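Local coordinates for major capsid protein (Paramecium bursaria Chlorella virus 1, PDB 5TIP), which self-assembles as trimers into the pseudo T=169 icosahedral capsid of a large chlorella virus, about 190 nm across, and carries N-linked glycans, at residues E72-K77 with Q198-V203; T84-E89 with Y126-M131; D110-Y115 with V148-F153. One frame throughout, in Å; residues are numbered along the deposited sequence.

Contact 1 of 3, residues E72-K77 with Q198-V203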
# COMPACT_ATOMS: atom_id res chain seq x y z
N GLU A 72 -18.51 7.41 17.50
CA GLU A 72 -17.61 8.43 18.02
C GLU A 72 -17.53 8.32 19.54
O GLU A 72 -18.56 8.23 20.22
CB GLU A 72 -18.07 9.83 17.62
CG GLU A 72 -18.01 10.09 16.12
CD GLU A 72 -18.26 11.54 15.76
OE1 GLU A 72 -18.39 12.37 16.69
OE2 GLU A 72 -18.33 11.86 14.56
N PHE A 73 -16.31 8.32 20.07
CA PHE A 73 -16.07 8.37 21.50
C PHE A 73 -15.21 9.59 21.83
O PHE A 73 -14.40 10.04 21.02
CB PHE A 73 -15.36 7.11 22.02
CG PHE A 73 -16.23 5.89 22.04
CD1 PHE A 73 -17.36 5.84 22.84
CD2 PHE A 73 -15.89 4.77 21.30
CE1 PHE A 73 -18.15 4.71 22.88
CE2 PHE A 73 -16.68 3.63 21.34
CZ PHE A 73 -17.81 3.60 22.13
N VAL A 74 -15.41 10.11 23.04
CA VAL A 74 -14.56 11.16 23.59
C VAL A 74 -14.01 10.65 24.92
O VAL A 74 -14.78 10.42 25.87
CB VAL A 74 -15.33 12.48 23.79
CG1 VAL A 74 -14.42 13.51 24.41
CG2 VAL A 74 -15.88 12.97 22.46
N LEU A 75 -12.70 10.46 24.98
CA LEU A 75 -12.04 9.88 26.14
C LEU A 75 -10.95 10.82 26.65
O LEU A 75 -10.37 11.60 25.90
CB LEU A 75 -11.43 8.52 25.82
CG LEU A 75 -12.36 7.46 25.24
CD1 LEU A 75 -11.60 6.18 24.93
CD2 LEU A 75 -13.49 7.18 26.20
N THR A 76 -10.69 10.72 27.95
CA THR A 76 -9.59 11.43 28.61
C THR A 76 -8.65 10.40 29.20
O THR A 76 -9.07 9.56 30.01
CB THR A 76 -10.11 12.38 29.69
OG1 THR A 76 -10.94 13.39 29.09
CG2 THR A 76 -8.96 13.05 30.41
N LYS A 77 -7.38 10.45 28.81
CA LYS A 77 -6.42 9.44 29.25
C LYS A 77 -5.91 9.77 30.64
O LYS A 77 -5.75 10.94 31.00
CB LYS A 77 -5.26 9.33 28.26
CG LYS A 77 -4.33 10.54 28.21
CD LYS A 77 -3.55 10.60 26.90
CE LYS A 77 -2.82 9.30 26.62
NZ LYS A 77 -1.75 9.01 27.62
N GLN A 198 -16.56 9.47 32.62
CA GLN A 198 -17.30 8.54 31.79
C GLN A 198 -17.22 8.96 30.32
O GLN A 198 -17.17 10.15 30.00
CB GLN A 198 -18.76 8.46 32.23
CG GLN A 198 -18.95 7.81 33.59
CD GLN A 198 -18.62 6.33 33.58
OE1 GLN A 198 -18.73 5.67 32.55
NE2 GLN A 198 -18.21 5.80 34.73
N PRO A 199 -17.23 7.99 29.40
CA PRO A 199 -17.13 8.34 27.98
C PRO A 199 -18.42 8.93 27.45
O PRO A 199 -19.51 8.67 27.95
CB PRO A 199 -16.83 6.99 27.31
CG PRO A 199 -17.46 5.99 28.22
CD PRO A 199 -17.29 6.54 29.61
N THR A 200 -18.28 9.75 26.41
CA THR A 200 -19.41 10.26 25.65
C THR A 200 -19.43 9.58 24.29
O THR A 200 -18.38 9.39 23.67
CB THR A 200 -19.31 11.78 25.47
OG1 THR A 200 -17.98 12.21 25.77
CG2 THR A 200 -20.28 12.48 26.41
N MET A 201 -20.62 9.21 23.83
CA MET A 201 -20.77 8.39 22.64
C MET A 201 -21.78 9.01 21.69
O MET A 201 -22.76 9.64 22.12
CB MET A 201 -21.20 6.96 22.99
CG MET A 201 -21.25 6.02 21.79
SD MET A 201 -22.04 4.44 22.14
CE MET A 201 -21.62 4.24 23.86
N SER A 202 -21.54 8.82 20.40
CA SER A 202 -22.50 9.18 19.36
C SER A 202 -22.33 8.21 18.20
O SER A 202 -21.22 7.74 17.92
CB SER A 202 -22.32 10.62 18.89
OG SER A 202 -21.02 10.83 18.36
N VAL A 203 -23.45 7.89 17.55
CA VAL A 203 -23.47 6.95 16.44
C VAL A 203 -23.88 7.72 15.19
O VAL A 203 -24.88 8.45 15.20
CB VAL A 203 -24.44 5.78 16.70
CG1 VAL A 203 -24.42 4.81 15.54
CG2 VAL A 203 -24.07 5.08 18.00
O HOH W 1 -14.70 11.01 28.37

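Contact 2 of 3, residues T84-E89 with Y126-M131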
# COMPACT_ATOMS: atom_id res chain seq x y z
N THR A 84 -1.67 3.42 26.82
CA THR A 84 -2.93 2.98 26.22
C THR A 84 -2.62 2.13 25.00
O THR A 84 -1.58 2.29 24.35
CB THR A 84 -3.83 4.16 25.83
OG1 THR A 84 -3.13 5.01 24.92
CG2 THR A 84 -4.24 4.95 27.05
N TYR A 85 -3.54 1.22 24.68
CA TYR A 85 -3.42 0.36 23.50
C TYR A 85 -4.81 0.20 22.90
O TYR A 85 -5.59 -0.65 23.35
CB TYR A 85 -2.80 -0.99 23.87
CG TYR A 85 -2.42 -1.83 22.67
CD1 TYR A 85 -1.40 -1.44 21.82
CD2 TYR A 85 -3.08 -3.02 22.40
CE1 TYR A 85 -1.04 -2.20 20.73
CE2 TYR A 85 -2.72 -3.80 21.30
CZ TYR A 85 -1.70 -3.38 20.47
OH TYR A 85 -1.35 -4.15 19.39
N TYR A 86 -5.10 0.99 21.87
CA TYR A 86 -6.39 0.99 21.19
C TYR A 86 -7.56 1.07 22.18
O TYR A 86 -8.42 0.19 22.20
CB TYR A 86 -6.52 -0.24 20.30
CG TYR A 86 -5.54 -0.29 19.16
CD1 TYR A 86 -5.85 0.28 17.93
CD2 TYR A 86 -4.30 -0.89 19.30
CE1 TYR A 86 -4.95 0.25 16.88
CE2 TYR A 86 -3.39 -0.93 18.25
CZ TYR A 86 -3.72 -0.36 17.04
OH TYR A 86 -2.83 -0.39 16.00
N PRO A 87 -7.62 2.13 23.00
CA PRO A 87 -8.67 2.17 24.03
C PRO A 87 -10.07 2.33 23.45
O PRO A 87 -11.02 1.75 23.98
CB PRO A 87 -8.26 3.38 24.88
CG PRO A 87 -7.51 4.25 23.95
CD PRO A 87 -6.76 3.32 23.04
N ALA A 88 -10.22 3.11 22.37
CA ALA A 88 -11.53 3.27 21.76
C ALA A 88 -12.01 1.98 21.11
O ALA A 88 -13.21 1.71 21.07
CB ALA A 88 -11.49 4.39 20.73
N GLU A 89 -11.08 1.17 20.59
CA GLU A 89 -11.45 -0.12 20.03
C GLU A 89 -11.88 -1.08 21.12
O GLU A 89 -12.88 -1.80 20.97
CB GLU A 89 -10.27 -0.68 19.23
CG GLU A 89 -10.46 -2.11 18.75
CD GLU A 89 -9.17 -2.69 18.20
OE1 GLU A 89 -8.76 -2.27 17.09
OE2 GLU A 89 -8.57 -3.55 18.87
N TYR A 126 -2.26 2.72 10.10
CA TYR A 126 -1.84 3.77 11.03
C TYR A 126 -2.94 4.81 11.22
O TYR A 126 -3.12 5.32 12.34
CB TYR A 126 -0.56 4.44 10.53
CG TYR A 126 -0.11 5.60 11.40
CD1 TYR A 126 0.28 5.39 12.71
CD2 TYR A 126 -0.04 6.89 10.91
CE1 TYR A 126 0.69 6.43 13.52
CE2 TYR A 126 0.39 7.94 11.72
CZ TYR A 126 0.74 7.70 13.02
OH TYR A 126 1.16 8.73 13.83
N ASN A 127 -3.67 5.15 10.15
CA ASN A 127 -4.80 6.06 10.30
C ASN A 127 -5.87 5.47 11.22
O ASN A 127 -6.54 6.21 11.95
CB ASN A 127 -5.41 6.38 8.93
CG ASN A 127 -6.44 7.50 8.99
OD1 ASN A 127 -6.28 8.46 9.74
ND2 ASN A 127 -7.51 7.37 8.21
N TYR A 128 -6.04 4.15 11.18
CA TYR A 128 -6.99 3.51 12.09
C TYR A 128 -6.56 3.65 13.54
O TYR A 128 -7.41 3.78 14.42
CB TYR A 128 -7.17 2.03 11.72
CG TYR A 128 -8.05 1.25 12.67
CD1 TYR A 128 -9.43 1.32 12.58
CD2 TYR A 128 -7.49 0.44 13.66
CE1 TYR A 128 -10.24 0.60 13.45
CE2 TYR A 128 -8.29 -0.27 14.53
CZ TYR A 128 -9.66 -0.19 14.42
OH TYR A 128 -10.46 -0.90 15.28
N ARG A 129 -5.25 3.63 13.81
CA ARG A 129 -4.81 3.83 15.19
C ARG A 129 -4.93 5.28 15.62
O ARG A 129 -5.15 5.56 16.80
CB ARG A 129 -3.37 3.34 15.38
CG ARG A 129 -2.97 3.31 16.85
CD ARG A 129 -1.67 2.59 17.12
NE ARG A 129 -1.42 2.53 18.55
CZ ARG A 129 -0.36 1.97 19.11
NH1 ARG A 129 0.58 1.41 18.36
NH2 ARG A 129 -0.23 1.96 20.43
N ARG A 130 -4.77 6.22 14.68
CA ARG A 130 -5.08 7.61 14.99
C ARG A 130 -6.54 7.76 15.42
O ARG A 130 -6.86 8.57 16.30
CB ARG A 130 -4.81 8.51 13.79
CG ARG A 130 -3.36 8.62 13.37
CD ARG A 130 -3.26 9.49 12.12
NE ARG A 130 -3.64 10.87 12.39
CZ ARG A 130 -4.11 11.71 11.47
NH1 ARG A 130 -4.26 11.31 10.22
NH2 ARG A 130 -4.43 12.95 11.81
N MET A 131 -7.43 6.98 14.81
CA MET A 131 -8.85 7.09 15.09
C MET A 131 -9.25 6.39 16.38
O MET A 131 -10.36 6.63 16.88
CB MET A 131 -9.67 6.51 13.94
CG MET A 131 -9.51 7.26 12.63
SD MET A 131 -10.12 6.30 11.22
CE MET A 131 -11.82 6.02 11.71
O HOH W 2 -0.56 4.44 22.68
O HOH W 3 0.22 -0.60 16.05

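Contact 3 of 3, residues D110-Y115 with V148-F153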
# COMPACT_ATOMS: atom_id res chain seq x y z
N ASP A 110 -12.10 -7.99 20.38
CA ASP A 110 -10.95 -8.80 20.02
C ASP A 110 -10.97 -9.17 18.54
O ASP A 110 -9.92 -9.40 17.94
CB ASP A 110 -10.88 -10.06 20.88
CG ASP A 110 -9.61 -10.87 20.64
OD1 ASP A 110 -8.52 -10.39 21.02
OD2 ASP A 110 -9.70 -11.98 20.08
N TRP A 111 -12.16 -9.23 17.93
CA TRP A 111 -12.22 -9.40 16.48
C TRP A 111 -11.74 -8.15 15.77
O TRP A 111 -11.00 -8.23 14.78
CB TRP A 111 -13.63 -9.75 16.03
CG TRP A 111 -13.77 -9.65 14.55
CD1 TRP A 111 -14.55 -8.78 13.85
CD2 TRP A 111 -13.10 -10.45 13.57
NE1 TRP A 111 -14.40 -8.98 12.50
CE2 TRP A 111 -13.52 -10.01 12.30
CE3 TRP A 111 -12.18 -11.51 13.65
CZ2 TRP A 111 -13.05 -10.58 11.12
CZ3 TRP A 111 -11.72 -12.07 12.48
CH2 TRP A 111 -12.15 -11.61 11.23
N PHE A 112 -12.10 -7.00 16.28
CA PHE A 112 -11.64 -5.76 15.74
C PHE A 112 -10.11 -5.78 15.81
O PHE A 112 -9.47 -5.39 14.87
CB PHE A 112 -12.24 -4.58 16.49
CG PHE A 112 -13.58 -4.17 16.01
CD1 PHE A 112 -14.54 -5.07 15.77
CD2 PHE A 112 -13.86 -2.86 15.75
CE1 PHE A 112 -15.75 -4.71 15.31
CE2 PHE A 112 -15.09 -2.48 15.25
CZ PHE A 112 -16.04 -3.42 15.03
N ARG A 113 -9.55 -6.25 16.92
CA ARG A 113 -8.10 -6.32 17.06
C ARG A 113 -7.50 -7.34 16.10
O ARG A 113 -6.44 -7.10 15.51
CB ARG A 113 -7.73 -6.67 18.51
CG ARG A 113 -6.24 -6.57 18.82
CD ARG A 113 -5.84 -5.18 19.31
NE ARG A 113 -6.19 -4.14 18.35
CZ ARG A 113 -5.44 -3.81 17.30
NH1 ARG A 113 -4.29 -4.44 17.09
NH2 ARG A 113 -5.83 -2.86 16.47
N THR A 114 -8.17 -8.49 15.93
CA THR A 114 -7.67 -9.51 15.02
C THR A 114 -7.82 -9.08 13.57
O THR A 114 -6.91 -9.30 12.75
CB THR A 114 -8.41 -10.83 15.27
OG1 THR A 114 -8.15 -11.28 16.60
CG2 THR A 114 -7.97 -11.90 14.28
N TYR A 115 -8.95 -8.47 13.22
CA TYR A 115 -9.15 -7.98 11.86
C TYR A 115 -8.11 -6.94 11.49
O TYR A 115 -7.60 -6.93 10.37
CB TYR A 115 -10.56 -7.42 11.71
CG TYR A 115 -10.83 -6.76 10.37
CD1 TYR A 115 -11.26 -7.51 9.29
CD2 TYR A 115 -10.65 -5.40 10.20
CE1 TYR A 115 -11.50 -6.92 8.06
CE2 TYR A 115 -10.89 -4.80 8.98
CZ TYR A 115 -11.31 -5.56 7.92
OH TYR A 115 -11.56 -4.97 6.70
N VAL A 148 -14.63 4.88 15.76
CA VAL A 148 -14.55 3.43 15.60
C VAL A 148 -15.45 3.05 14.43
O VAL A 148 -16.69 3.12 14.56
CB VAL A 148 -14.95 2.69 16.87
CG1 VAL A 148 -14.74 1.19 16.70
CG2 VAL A 148 -14.16 3.21 18.06
N PRO A 149 -14.90 2.67 13.27
CA PRO A 149 -15.75 2.28 12.14
C PRO A 149 -16.18 0.82 12.25
O PRO A 149 -15.37 -0.06 12.53
CB PRO A 149 -14.84 2.50 10.93
CG PRO A 149 -13.46 2.25 11.47
CD PRO A 149 -13.47 2.69 12.91
N LEU A 150 -17.47 0.58 12.03
CA LEU A 150 -17.98 -0.79 12.04
C LEU A 150 -17.64 -1.48 10.73
O LEU A 150 -17.47 -0.84 9.69
CB LEU A 150 -19.49 -0.80 12.27
CG LEU A 150 -19.99 -0.20 13.58
CD1 LEU A 150 -21.49 -0.44 13.75
CD2 LEU A 150 -19.22 -0.76 14.77
N ILE A 151 -17.52 -2.80 10.79
CA ILE A 151 -17.06 -3.57 9.63
C ILE A 151 -18.04 -4.69 9.32
O ILE A 151 -17.63 -5.82 9.02
CB ILE A 151 -15.64 -4.12 9.86
CG1 ILE A 151 -15.53 -4.79 11.23
CG2 ILE A 151 -14.62 -3.00 9.73
CD1 ILE A 151 -14.14 -5.26 11.57
N PHE A 152 -19.34 -4.40 9.38
CA PHE A 152 -20.34 -5.36 8.93
C PHE A 152 -20.36 -5.39 7.40
O PHE A 152 -19.62 -4.66 6.73
CB PHE A 152 -21.70 -5.01 9.52
CG PHE A 152 -21.78 -5.19 11.01
CD1 PHE A 152 -21.63 -6.44 11.59
CD2 PHE A 152 -22.00 -4.10 11.84
CE1 PHE A 152 -21.70 -6.60 12.96
CE2 PHE A 152 -22.07 -4.26 13.21
CZ PHE A 152 -21.92 -5.51 13.77
N PHE A 153 -21.22 -6.24 6.84
CA PHE A 153 -21.18 -6.48 5.40
C PHE A 153 -21.51 -5.22 4.61
O PHE A 153 -20.90 -4.96 3.57
CB PHE A 153 -22.12 -7.63 5.02
CG PHE A 153 -23.57 -7.35 5.30
CD1 PHE A 153 -24.12 -7.66 6.54
CD2 PHE A 153 -24.39 -6.80 4.33
CE1 PHE A 153 -25.45 -7.41 6.80
CE2 PHE A 153 -25.72 -6.54 4.58
CZ PHE A 153 -26.25 -6.85 5.82
O HOH W 4 -15.66 -7.84 9.62

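Contact 1 of 3, residues E72-K77 with Q198-V203
Glu72 and Ser202 form a hydrogen-bonded antiparallel pair: Glu72 N reaches Ser202 O at 2.8 Å and Ser202 N returns to Glu72 O at 3.0 Å. Two residues on, Val74 N donates to Thr200 O over 3.1 Å. Thr200 N, buried here, has no partner in the model. Between these two pairs Phe73 faces Met201 as a non-hydrogen-bonded pair, where CA-H...O contacts run from Met201 CA to Glu72 O and from Phe73 CA to Thr200 O. Past the last bridge a water takes over, donating to Val74 O at 2.6 Å and to Gln198 O at 3.1 Å.

The apolar contacts start with Phe73 and Met201, which lie alongside each other on one face of the sheet. Met201 CG is 3.5 Å from Phe73 CE1, and the bend at chi3 (-31°) brings CE back to that same ring carbon. SD sits 5.0 Å from the Phe73 ring centroid, an oblique Met-aromatic contact. Leu75 CD2 meets Pro199 CB at 3.5 Å.

On the opposite face Glu72, Val74, Thr200 and Ser202 line up, with Thr200 OG1 against Val74 CB and Ser202 OG against Glu72 CB. The Glu72 carboxylate is bridged to Arg145 and to Arg328 of the second subunit, so this face also serves the trimer interface.

Strand 65-76 thus runs between strands 143-149 and 200-210, the antiparallel sheet pairing of the N-terminal jelly roll in this double jelly-roll capsid protein.

Contact 2 of 3, residues T84-E89 with Y126-M131
Tyr86, the N-cap residue of helix 87-91, sets its ring against the extended chain of Arg129 from helix 122-132, the two crossing at about a right angle and joining two helices of the N-terminal jelly roll. With CG anti to the backbone N (chi1 -170°) and the next two torsions also extended, Arg129 carries CG, CD and NE one after another past the ring: CG is 3.6 Å from Tyr86 CE1, CD 3.4 Å from Tyr86 OH, and NE lies over the face. The guanidinium and ring planes are only 21° apart.

Tyr85 meets the same guanidinium nearly at right angles, its CD1 3.9 Å from Arg129 NH2. Tyr86 turns its CD2 edge onto the centre of the Tyr85 face, edge-to-face (T-shaped). Arg129 is fixed at its polar end by a salt bridge from NE to Asp133 and a hydrogen bond from NH2 to Gly300 O. One water donates to Tyr86 OH and accepts weakly from Arg129 NH1.

Glu89 makes the second link, to Tyr128. Its OE2 binds Tyr271, while its OE1 lies in the plane of the Tyr128 ring, at the edge, and accepts the Tyr128 OH hydrogen bond at 2.8 Å through the anti lone pair.

Contact 3 of 3, residues D110-Y115 with V148-F153
Ile151 pushes its CD1 methyl between the rings of Phe112 and Tyr115, and these two CH-pi contacts carry much of the packing. The methyl sits over a face of each ring, 4.3 Å from the Phe112 centroid and 4.0 Å from the Tyr115 centroid, in both cases displaced from the centre toward the rim. Ile151 CG1 stands between its own backbone N and carbonyl carbon (chi1 48°), with chi2 extended beyond it, so that CD1 reaches the helix.

Other apolar contacts gather at the far end of the Phe112 ring. Its CZ approaches Leu150 CD2 at 4.2 Å, close to the ring plane, and its CE2 meets Val148 CG1 at 4.0 Å. The same CE2 also lies near the carbonyl oxygen of Pro149. Trp111 touches the Ile151 methyl too, with NE1 3.8 Å from CD1.

Polar links are few. No direct hydrogen bond joins the segments; one water, in the plane of the indole, donates to Ile151 O at 2.9 Å and accepts only weakly from Trp111 NE1.

The centre of this buried contact lies about 4 Å from the centre of the chain. His107 of strand 102-108 touches Phe112 and Ile151, Leu92 of strand 92-99 packs on Val148 and Leu150, and strand 412-426 of the second jelly roll packs on Trp111 and Thr114 of the same helix, 109-119.

From contact 1 to contact 3 the chemistry shifts with depth. Contact 1, its centre about 21 Å from that of the chain and partly buried, is held by main-chain hydrogen bonds within a sheet. Contacts 2 and 3 are buried and join their elements through side chains: contact 2 mixes aromatic rings with charged groups, whereas contact 3 is almost wholly apolar. Contacts 1 and 3 share one sheet, since strands 65-76 and 143-149 are neighbours, and Phe73 packs on Val148. Ala88 touches both Phe73 and Val148, so helix 87-91 lies against this sheet. A salt bridge from Glu89 to Arg113 ties contact 2 to helix 109-119 of contact 3.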